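Local coordinates for protein acyl-coenzyme A oxidase (Caenorhabditis elegans, PDB 5K3J) that catalyses the FAD-dependent desaturation of a five-carbon omega ascaroside-CoA, the first step of peroxisomal beta-oxidation that shortens ascaroside pheromones, at residues P12-L15 and E16-M20; K27-A30 and V31-S35; M490-R493 and Q494-A498; M540-V543 and S544-E547. One frame throughout, in Å; residues are numbered along the deposited sequence.

Each of the four contacts is local, joining one helical turn to the residues that follow it, and none closes a long loop. They come in series along the chain, neither nesting nor crossing. Contact 1 spans the whole of the short N-terminal helix 12-18, and contact 2 the end of the next one, helix 25-32; their nearest atoms stay about 11 Å apart. Contact 3 lies within the long helix 481-507, against the second subunit. Contact 4 ends helix 520-543. Space reorders this series: contacts 2 and 4, far apart in sequence, touch where Val31 CG1 packs 3.5 Å from Arg542 NH1, tying helix 25-32 to the end of helix 520-543.

Contact 1: P12-L15 and E16-M20; sequences PELL and EERRM
The short N-terminal helix 12-18 holds this contact, in which Leu14 and Arg18 lie one turn apart. The Arg18 side chain runs extended from CG to NE and slants across Leu14, bringing Leu14 CD1 over one face of the guanidinium, 3.8 Å from Arg18 NH2. Nearer the backbone, the aliphatic part of Arg18 lies along the Leu14 carbonyl, with Arg18 CG 3.3 Å from Leu14 O. That oxygen also accepts the Arg18 N-H, 3.1 Å from N to O. Two residues earlier, Glu16 N bonds to Pro12 O at 3.0 Å.

The acidic side chains form a second group. Glu13 OE1 and Glu16 OE2 come within 4.3 Å of each other, a closeness probably eased by basic partners: Arg319 pairs with Glu13, Lys331 with Glu16 and Glu17, and Arg598 with Glu17. Arg18 itself pairs with Asp10 and Asp606 and donates to the carbonyl of Arg622. Cutting Arg18 back to an alanine is likely to leave both aspartates without this charge and to strip Leu14 CD1 of the flat group beside it. Glu17 and Arg18 both rest on Val602, so one side of the helix is laid against helix 601-606, while Leu15 meets Ile6 of the preceding N-terminal loop.

Contact 2: K27-A30 and V31-S35; sequences KMAA and VIYGS
Backbone hydrogen bonds carry the last turn of helix 25-32, with Ile32 bonded to Met28 and Tyr33 to Ala29. Ile32 N reaches Met28 O at 2.9 Å with an N-H...O angle of 171°, and Tyr33 N lies equally close to Ala29 O. The bond from Val31 N to Lys27 O is longer, 3.3 Å. Gly34 then leaves the helix with a phi of 93°; a side chain at this backbone angle would be jammed against the preceding carbonyl oxygen, which favours glycine.

Apolar packing follows the same spacing. Met28, bent at its second and third torsions, and Ile32 meet at an angle, Met28 CG lying 3.9 Å from Ile32 CD1. Ile32 CG2 sits over the centre of one face of the Tyr33 ring.

Other side-chain carbons are set against backbone carbonyl oxygens. With its CG1 beside the backbone N (chi1 -70°), Ile32 lays that carbon 3.3 Å from Met28 O. Tyr33 turns back along the helix, its CD2 coming 3.2 Å from Ala29 O.

Among the polar ends, Tyr33 OH is hydrogen-bonded to the carbonyl of Phe608, and Ser35 OG caps Phe38 N at the start of helix 36-49. A leucine in place of Tyr33 has no hydroxyl and would probably leave the Phe608 carbonyl without this donor, and Ile32 CG2 without the ring face it sits over.

Two helices pack against this turn: Met28 reaches Val554 and Leu555 on helix 549-569, whereas Met28 and Ile32 touch Tyr350, and Val31 touches Phe354, on helix 343-363.

Contact 3: M490-R493 and Q494-A498; sequences MARR and QAWKA
Four successive bonds between residues four apart, from Met490-Gln494 to Arg493-Lys497, carry helix 481-507 onward past a kink at its 490-493 turn. Among them, Gln494 N lies 2.7 Å from Met490 O and Lys497 N lies 2.9 Å from Arg493 O.

Two long side chains carry the first side-chain pairing. Arg493 bends at its second and third torsions, bringing its guanidinium alongside Lys497, whose CG lies over one face, toward the rim and 3.7 Å from Arg493 NH2. The aliphatic part of the lysine therefore meets the flat cationic group, although Lys497 NZ also remains only 4.3 Å from Arg493 NH2.

In the second pairing, Arg492 CG lies 4.0 Å from Trp496 CD1, and the guanidinium and indole planes are 35° apart. Trp496 CG stands beside its own backbone N (chi1 -79°), a setting that brings the indole edge to the Arg492 carbonyl: Arg492 O lies in the ring plane, 3.2 Å from Trp496 CD1. Arg492 directs its charged end to the carbonyl of Tyr467.

Gln494 donates through NE2 to Glu522 and packs on Ala526 and Tyr573, both ATP-binding residues, which is consistent with a second-shell place at that site. Lys497 forms a salt bridge with Asp584 of the second subunit, which probably offsets its closeness to Arg493 and carries the contact's chemistry into the dimer interface.

Contact 4: M540-V543 and S544-E547; sequences MRRV and SRIE
Met540 O is gripped twice by Ser544, through its hydroxyl and its backbone N-H. Ser544 OG donates from 2.6 Å, lying above the carbonyl plane, while Ser544 N approaches from 3.2 Å and the opposite face, with an N-H...O angle of 168°. The hydroxyl gets there because it sits between its own backbone N and carbonyl carbon (chi1 53°), folded back over the last helical turn. The chain then turns at Ser544, where a weak bond links Arg545 N to Val543 O at 2.9 Å.

Beyond the turn, the extended Arg545 side chain comes back across Arg542. Its NH1 lies 3.3 Å from Arg542 CD, and Arg542 NH2 stands over one face of the Arg545 guanidinium, toward the rim; the two planes are 35° apart. The positive groups of Arg542 and Arg545, so near each other, probably repel somewhat. Ile546 meets the Arg542 guanidinium at its edge, its CB 3.8 Å from Arg542 NH2.

Met540 and Val543 pack against Leu559 of helix 549-569, and Arg541 pairs with Glu358. An inverse gamma turn centred on Ser544 thus ends helix 520-543 and starts the short loop to helix 549-569.

Contact 1: P12-L15 and E16-M20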
loop_
_atom_site.group_PDB
_atom_site.type_symbol
_atom_site.label_atom_id
_atom_site.label_comp_id
_atom_site.label_asym_id
_atom_site.label_seq_id
_atom_site.Cartn_x
_atom_site.Cartn_y
_atom_site.Cartn_z
ATOM N N PRO A 12 0.353 6.017 32.150
ATOM C CA PRO A 12 -0.789 6.847 32.550
ATOM C C PRO A 12 -1.505 7.474 31.356
ATOM O O PRO A 12 -2.710 7.724 31.423
ATOM C CB PRO A 12 -0.144 7.919 33.428
ATOM C CG PRO A 12 1.024 7.230 34.023
ATOM C CD PRO A 12 1.552 6.321 32.950
ATOM N N GLU A 13 -0.763 7.712 30.278
ATOM C CA GLU A 13 -1.341 8.187 29.027
ATOM C C GLU A 13 -2.443 7.238 28.555
ATOM O O GLU A 13 -3.523 7.672 28.152
ATOM C CB GLU A 13 -0.261 8.319 27.948
ATOM C CG GLU A 13 0.910 9.225 28.313
ATOM C CD GLU A 13 0.619 10.696 28.092
ATOM O OE1 GLU A 13 -0.566 11.089 28.124
ATOM O OE2 GLU A 13 1.584 11.459 27.880
ATOM N N LEU A 14 -2.167 5.939 28.617
ATOM C CA LEU A 14 -3.147 4.932 28.226
ATOM C C LEU A 14 -4.101 4.586 29.365
ATOM O O LEU A 14 -5.248 4.198 29.127
ATOM C CB LEU A 14 -2.453 3.661 27.740
ATOM C CG LEU A 14 -1.915 3.682 26.310
ATOM C CD1 LEU A 14 -1.675 2.266 25.801
ATOM C CD2 LEU A 14 -2.860 4.434 25.382
ATOM N N LEU A 15 -3.626 4.718 30.600
ATOM C CA LEU A 15 -4.449 4.410 31.762
ATOM C C LEU A 15 -5.657 5.335 31.846
ATOM O O LEU A 15 -6.757 4.902 32.188
ATOM C CB LEU A 15 -3.631 4.507 33.051
ATOM C CG LEU A 15 -4.405 4.165 34.326
ATOM C CD1 LEU A 15 -4.964 2.755 34.247
ATOM C CD2 LEU A 15 -3.537 4.334 35.568
ATOM N N GLU A 16 -5.446 6.607 31.524
ATOM C CA GLU A 16 -6.509 7.600 31.618
ATOM C C GLU A 16 -7.455 7.493 30.427
ATOM O O GLU A 16 -8.584 7.977 30.478
ATOM C CB GLU A 16 -5.926 9.014 31.718
ATOM C CG GLU A 16 -5.393 9.583 30.415
ATOM C CD GLU A 16 -4.946 11.028 30.552
ATOM O OE1 GLU A 16 -4.916 11.538 31.694
ATOM O OE2 GLU A 16 -4.625 11.657 29.520
ATOM N N GLU A 17 -6.987 6.849 29.361
ATOM C CA GLU A 17 -7.814 6.576 28.191
ATOM C C GLU A 17 -8.749 5.398 28.449
ATOM O O GLU A 17 -9.865 5.350 27.932
ATOM C CB GLU A 17 -6.940 6.292 26.968
ATOM C CG GLU A 17 -6.209 7.510 26.423
ATOM C CD GLU A 17 -7.127 8.473 25.693
ATOM O OE1 GLU A 17 -8.235 8.058 25.288
ATOM O OE2 GLU A 17 -6.736 9.647 25.522
ATOM N N ARG A 18 -8.286 4.451 29.260
ATOM C CA ARG A 18 -9.046 3.241 29.550
ATOM C C ARG A 18 -10.008 3.446 30.712
ATOM O O ARG A 18 -10.977 2.703 30.867
ATOM C CB ARG A 18 -8.094 2.081 29.844
ATOM C CG ARG A 18 -7.311 1.625 28.628
ATOM C CD ARG A 18 -6.154 0.710 29.003
ATOM N NE ARG A 18 -5.455 0.236 27.812
ATOM C CZ ARG A 18 -4.304 -0.429 27.829
ATOM N NH1 ARG A 18 -3.702 -0.701 28.981
ATOM N NH2 ARG A 18 -3.750 -0.821 26.688
ATOM N N ARG A 19 -9.739 4.463 31.523
ATOM C CA ARG A 19 -10.636 4.831 32.611
ATOM C C ARG A 19 -11.915 5.439 32.035
ATOM O O ARG A 19 -12.925 5.566 32.727
ATOM C CB ARG A 19 -9.954 5.815 33.565
ATOM C CG ARG A 19 -10.202 5.547 35.042
ATOM C CD ARG A 19 -9.150 4.618 35.630
ATOM N NE ARG A 19 -9.651 3.262 35.833
ATOM C CZ ARG A 19 -9.070 2.371 36.629
ATOM N NH1 ARG A 19 -9.584 1.155 36.762
ATOM N NH2 ARG A 19 -7.973 2.700 37.301
ATOM N N MET A 20 -11.860 5.800 30.754
ATOM C CA MET A 20 -12.986 6.416 30.059
ATOM C C MET A 20 -13.903 5.377 29.415
ATOM O O MET A 20 -14.796 5.732 28.645
ATOM C CB MET A 20 -12.491 7.383 28.979
ATOM C CG MET A 20 -11.470 8.402 29.459
ATOM S SD MET A 20 -10.885 9.510 28.157
ATOM C CE MET A 20 -12.201 10.722 28.101
#

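Contact 2: K27-A30 and V31-S35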
loop_
_atom_site.group_PDB
_atom_site.type_symbol
_atom_site.label_atom_id
_atom_site.label_comp_id
_atom_site.label_asym_id
_atom_site.label_seq_id
_atom_site.Cartn_x
_atom_site.Cartn_y
_atom_site.Cartn_z
ATOM N N LYS A 27 -17.042 -8.183 27.554
ATOM C CA LYS A 27 -18.336 -8.340 26.903
ATOM C C LYS A 27 -18.229 -8.046 25.416
ATOM O O LYS A 27 -18.824 -8.744 24.593
ATOM C CB LYS A 27 -19.381 -7.427 27.542
ATOM C CG LYS A 27 -20.242 -8.113 28.587
ATOM C CD LYS A 27 -19.435 -8.483 29.822
ATOM C CE LYS A 27 -20.305 -9.179 30.855
ATOM N NZ LYS A 27 -21.464 -8.332 31.247
ATOM N N MET A 28 -17.474 -7.006 25.073
ATOM C CA MET A 28 -17.276 -6.652 23.674
ATOM C C MET A 28 -16.503 -7.744 22.942
ATOM O O MET A 28 -16.807 -8.068 21.794
ATOM C CB MET A 28 -16.541 -5.321 23.546
ATOM C CG MET A 28 -16.273 -4.925 22.103
ATOM S SD MET A 28 -17.753 -4.442 21.201
ATOM C CE MET A 28 -17.933 -2.753 21.755
ATOM N N ALA A 29 -15.509 -8.311 23.619
ATOM C CA ALA A 29 -14.711 -9.392 23.052
ATOM C C ALA A 29 -15.607 -10.561 22.667
ATOM O O ALA A 29 -15.451 -11.146 21.592
ATOM C CB ALA A 29 -13.646 -9.840 24.030
ATOM N N ALA A 30 -16.546 -10.890 23.553
ATOM C CA ALA A 30 -17.487 -11.981 23.332
ATOM C C ALA A 30 -18.307 -11.762 22.068
ATOM O O ALA A 30 -18.594 -12.700 21.322
ATOM C CB ALA A 30 -18.402 -12.130 24.537
ATOM N N VAL A 31 -18.678 -10.511 21.837
ATOM C CA VAL A 31 -19.428 -10.139 20.647
ATOM C C VAL A 31 -18.565 -10.287 19.400
ATOM O O VAL A 31 -18.970 -10.912 18.419
ATOM C CB VAL A 31 -19.942 -8.692 20.739
ATOM C CG1 VAL A 31 -20.629 -8.279 19.448
ATOM C CG2 VAL A 31 -20.878 -8.540 21.927
ATOM N N ILE A 32 -17.371 -9.702 19.454
ATOM C CA ILE A 32 -16.420 -9.742 18.346
ATOM C C ILE A 32 -16.131 -11.169 17.888
ATOM O O ILE A 32 -16.108 -11.457 16.691
ATOM C CB ILE A 32 -15.091 -9.058 18.733
ATOM C CG1 ILE A 32 -15.294 -7.546 18.865
ATOM C CG2 ILE A 32 -14.002 -9.369 17.712
ATOM C CD1 ILE A 32 -14.113 -6.816 19.456
ATOM N N TYR A 33 -15.930 -12.067 18.845
ATOM C CA TYR A 33 -15.518 -13.425 18.520
ATOM C C TYR A 33 -16.685 -14.408 18.450
ATOM O O TYR A 33 -16.482 -15.603 18.237
ATOM C CB TYR A 33 -14.477 -13.901 19.530
ATOM C CG TYR A 33 -13.170 -13.160 19.392
ATOM C CD1 TYR A 33 -12.375 -13.336 18.269
ATOM C CD2 TYR A 33 -12.739 -12.276 20.373
ATOM C CE1 TYR A 33 -11.184 -12.663 18.127
ATOM C CE2 TYR A 33 -11.546 -11.593 20.240
ATOM C CZ TYR A 33 -10.772 -11.795 19.117
ATOM O OH TYR A 33 -9.583 -11.117 18.974
ATOM N N GLY A 34 -17.901 -13.898 18.625
ATOM C CA GLY A 34 -19.104 -14.677 18.379
ATOM C C GLY A 34 -19.699 -15.401 19.572
ATOM O O GLY A 34 -20.861 -15.812 19.536
ATOM N N SER A 35 -18.911 -15.568 20.628
ATOM C CA SER A 35 -19.398 -16.246 21.822
ATOM C C SER A 35 -18.522 -15.962 23.032
ATOM O O SER A 35 -17.305 -15.823 22.913
ATOM C CB SER A 35 -19.476 -17.756 21.592
ATOM O OG SER A 35 -18.185 -18.316 21.450
#

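Contact 3: M490-R493 and Q494-A498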
loop_
_atom_site.group_PDB
_atom_site.type_symbol
_atom_site.label_atom_id
_atom_site.label_comp_id
_atom_site.label_asym_id
_atom_site.label_seq_id
_atom_site.Cartn_x
_atom_site.Cartn_y
_atom_site.Cartn_z
ATOM N N MET A 490 -29.268 3.910 -5.050
ATOM C CA MET A 490 -27.878 3.929 -5.527
ATOM C C MET A 490 -27.498 2.577 -6.124
ATOM O O MET A 490 -27.218 2.465 -7.317
ATOM C CB MET A 490 -26.889 4.277 -4.406
ATOM C CG MET A 490 -27.113 5.596 -3.710
ATOM S SD MET A 490 -25.761 5.923 -2.557
ATOM C CE MET A 490 -26.129 4.779 -1.235
ATOM N N ALA A 491 -27.472 1.560 -5.266
ATOM C CA ALA A 491 -27.253 0.176 -5.671
ATOM C C ALA A 491 -28.218 -0.233 -6.779
ATOM O O ALA A 491 -27.802 -0.480 -7.911
ATOM C CB ALA A 491 -27.404 -0.752 -4.475
ATOM N N ARG A 492 -29.503 -0.303 -6.438
ATOM C CA ARG A 492 -30.563 -0.601 -7.398
ATOM C C ARG A 492 -30.467 0.298 -8.621
ATOM O O ARG A 492 -30.610 -0.159 -9.756
ATOM C CB ARG A 492 -31.935 -0.436 -6.744
ATOM C CG ARG A 492 -33.107 -0.551 -7.705
ATOM C CD ARG A 492 -34.409 -0.078 -7.064
ATOM N NE ARG A 492 -34.661 -0.712 -5.772
ATOM C CZ ARG A 492 -34.575 -0.085 -4.602
ATOM N NH1 ARG A 492 -34.246 1.201 -4.559
ATOM N NH2 ARG A 492 -34.821 -0.741 -3.476
ATOM N N ARG A 493 -30.227 1.583 -8.368
ATOM C CA ARG A 493 -30.034 2.580 -9.415
ATOM C C ARG A 493 -28.962 2.129 -10.399
ATOM O O ARG A 493 -29.241 1.890 -11.573
ATOM C CB ARG A 493 -29.645 3.927 -8.798
ATOM C CG ARG A 493 -30.326 5.150 -9.401
ATOM C CD ARG A 493 -29.818 5.472 -10.799
ATOM N NE ARG A 493 -30.705 4.944 -11.831
ATOM C CZ ARG A 493 -30.726 5.373 -13.089
ATOM N NH1 ARG A 493 -31.567 4.832 -13.961
ATOM N NH2 ARG A 493 -29.910 6.346 -13.475
ATOM N N GLN A 494 -27.736 2.007 -9.898
ATOM C CA GLN A 494 -26.587 1.632 -10.714
ATOM C C GLN A 494 -26.756 0.257 -11.347
ATOM O O GLN A 494 -26.379 0.056 -12.501
ATOM C CB GLN A 494 -25.313 1.660 -9.869
ATOM C CG GLN A 494 -24.038 1.321 -10.627
ATOM C CD GLN A 494 -23.659 2.382 -11.636
ATOM O OE1 GLN A 494 -23.931 3.567 -11.439
ATOM N NE2 GLN A 494 -23.031 1.962 -12.728
ATOM N N ALA A 495 -27.313 -0.682 -10.583
ATOM C CA ALA A 495 -27.522 -2.052 -11.052
ATOM C C ALA A 495 -28.287 -2.083 -12.371
ATOM O O ALA A 495 -27.843 -2.694 -13.343
ATOM C CB ALA A 495 -28.256 -2.868 -9.995
ATOM N N TRP A 496 -29.441 -1.422 -12.394
ATOM C CA TRP A 496 -30.218 -1.263 -13.616
ATOM C C TRP A 496 -29.463 -0.427 -14.640
ATOM O O TRP A 496 -29.394 -0.777 -15.819
ATOM C CB TRP A 496 -31.568 -0.613 -13.310
ATOM C CG TRP A 496 -32.581 -1.552 -12.752
ATOM C CD1 TRP A 496 -32.784 -1.855 -11.437
ATOM C CD2 TRP A 496 -33.543 -2.309 -13.494
ATOM N NE1 TRP A 496 -33.812 -2.757 -11.315
ATOM C CE2 TRP A 496 -34.295 -3.052 -12.562
ATOM C CE3 TRP A 496 -33.841 -2.433 -14.854
ATOM C CZ2 TRP A 496 -35.325 -3.907 -12.947
ATOM C CZ3 TRP A 496 -34.864 -3.281 -15.234
ATOM C CH2 TRP A 496 -35.594 -4.007 -14.284
ATOM N N LYS A 497 -28.896 0.678 -14.169
ATOM C CA LYS A 497 -28.188 1.631 -15.016
ATOM C C LYS A 497 -27.058 0.969 -15.797
ATOM O O LYS A 497 -26.823 1.297 -16.959
ATOM C CB LYS A 497 -27.636 2.778 -14.165
ATOM C CG LYS A 497 -27.321 4.062 -14.922
ATOM C CD LYS A 497 -25.850 4.170 -15.279
ATOM C CE LYS A 497 -25.551 5.530 -15.884
ATOM N NZ LYS A 497 -25.837 6.647 -14.938
ATOM N N ALA A 498 -26.362 0.034 -15.156
ATOM C CA ALA A 498 -25.253 -0.657 -15.802
ATOM C C ALA A 498 -25.751 -1.798 -16.685
ATOM O O ALA A 498 -25.212 -2.039 -17.766
ATOM C CB ALA A 498 -24.271 -1.177 -14.760
#

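Contact 4: M540-V543 and S544-E547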
loop_
_atom_site.group_PDB
_atom_site.type_symbol
_atom_site.label_atom_id
_atom_site.label_comp_id
_atom_site.label_asym_id
_atom_site.label_seq_id
_atom_site.Cartn_x
_atom_site.Cartn_y
_atom_site.Cartn_z
ATOM N N MET A 540 -25.996 -4.041 11.163
ATOM C CA MET A 540 -27.267 -3.758 11.825
ATOM C C MET A 540 -27.855 -4.974 12.527
ATOM O O MET A 540 -28.315 -4.880 13.665
ATOM C CB MET A 540 -28.281 -3.222 10.816
ATOM C CG MET A 540 -27.937 -1.865 10.246
ATOM S SD MET A 540 -29.428 -0.908 9.932
ATOM C CE MET A 540 -30.219 -1.015 11.536
ATOM N N ARG A 541 -27.838 -6.114 11.845
ATOM C CA ARG A 541 -28.447 -7.331 12.375
ATOM C C ARG A 541 -27.718 -7.859 13.604
ATOM O O ARG A 541 -28.283 -8.624 14.389
ATOM C CB ARG A 541 -28.497 -8.414 11.297
ATOM C CG ARG A 541 -29.480 -8.116 10.175
ATOM C CD ARG A 541 -29.765 -9.355 9.352
ATOM N NE ARG A 541 -28.641 -9.711 8.495
ATOM C CZ ARG A 541 -28.542 -9.357 7.218
ATOM N NH1 ARG A 541 -29.507 -8.642 6.649
ATOM N NH2 ARG A 541 -27.486 -9.722 6.506
ATOM N N ARG A 542 -26.468 -7.444 13.779
ATOM C CA ARG A 542 -25.672 -7.913 14.905
ATOM C C ARG A 542 -25.857 -7.053 16.151
ATOM O O ARG A 542 -25.869 -7.569 17.269
ATOM C CB ARG A 542 -24.192 -7.952 14.536
ATOM C CG ARG A 542 -23.321 -8.551 15.624
ATOM C CD ARG A 542 -23.812 -9.945 15.978
ATOM N NE ARG A 542 -23.082 -10.540 17.094
ATOM C CZ ARG A 542 -23.479 -10.493 18.362
ATOM N NH1 ARG A 542 -22.750 -11.074 19.305
ATOM N NH2 ARG A 542 -24.602 -9.869 18.691
ATOM N N VAL A 543 -25.988 -5.744 15.967
ATOM C CA VAL A 543 -26.086 -4.841 17.107
ATOM C C VAL A 543 -27.500 -4.827 17.687
ATOM O O VAL A 543 -27.675 -4.815 18.906
ATOM C CB VAL A 543 -25.649 -3.408 16.731
ATOM C CG1 VAL A 543 -24.161 -3.382 16.436
ATOM C CG2 VAL A 543 -26.433 -2.890 15.537
ATOM N N SER A 544 -28.504 -4.849 16.817
ATOM C CA SER A 544 -29.892 -4.875 17.261
ATOM C C SER A 544 -30.304 -6.305 17.580
ATOM O O SER A 544 -31.164 -6.881 16.913
ATOM C CB SER A 544 -30.815 -4.268 16.200
ATOM O OG SER A 544 -30.619 -4.875 14.934
ATOM N N ARG A 545 -29.686 -6.868 18.614
ATOM C CA ARG A 545 -29.836 -8.284 18.917
ATOM C C ARG A 545 -29.267 -8.640 20.290
ATOM O O ARG A 545 -29.740 -9.571 20.945
ATOM C CB ARG A 545 -29.157 -9.116 17.822
ATOM C CG ARG A 545 -28.924 -10.571 18.175
ATOM C CD ARG A 545 -28.493 -11.354 16.955
ATOM N NE ARG A 545 -27.746 -12.552 17.318
ATOM C CZ ARG A 545 -26.636 -12.946 16.706
ATOM N NH1 ARG A 545 -26.147 -12.239 15.698
ATOM N NH2 ARG A 545 -26.016 -14.050 17.101
ATOM N N ILE A 546 -28.270 -7.880 20.735
ATOM C CA ILE A 546 -27.523 -8.240 21.936
ATOM C C ILE A 546 -27.976 -7.500 23.197
ATOM O O ILE A 546 -28.358 -6.328 23.154
ATOM C CB ILE A 546 -25.997 -8.001 21.729
ATOM C CG1 ILE A 546 -25.179 -8.882 22.677
ATOM C CG2 ILE A 546 -25.626 -6.522 21.878
ATOM C CD1 ILE A 546 -25.453 -10.359 22.523
ATOM N N GLU A 547 -27.950 -8.213 24.319
ATOM C CA GLU A 547 -28.129 -7.593 25.624
ATOM C C GLU A 547 -26.827 -6.897 26.000
ATOM O O GLU A 547 -25.899 -6.852 25.191
ATOM C CB GLU A 547 -28.527 -8.624 26.679
ATOM C CG GLU A 547 -28.418 -10.066 26.213
ATOM C CD GLU A 547 -29.771 -10.710 25.984
ATOM O OE1 GLU A 547 -30.195 -11.516 26.838
ATOM O OE2 GLU A 547 -30.408 -10.413 24.952
#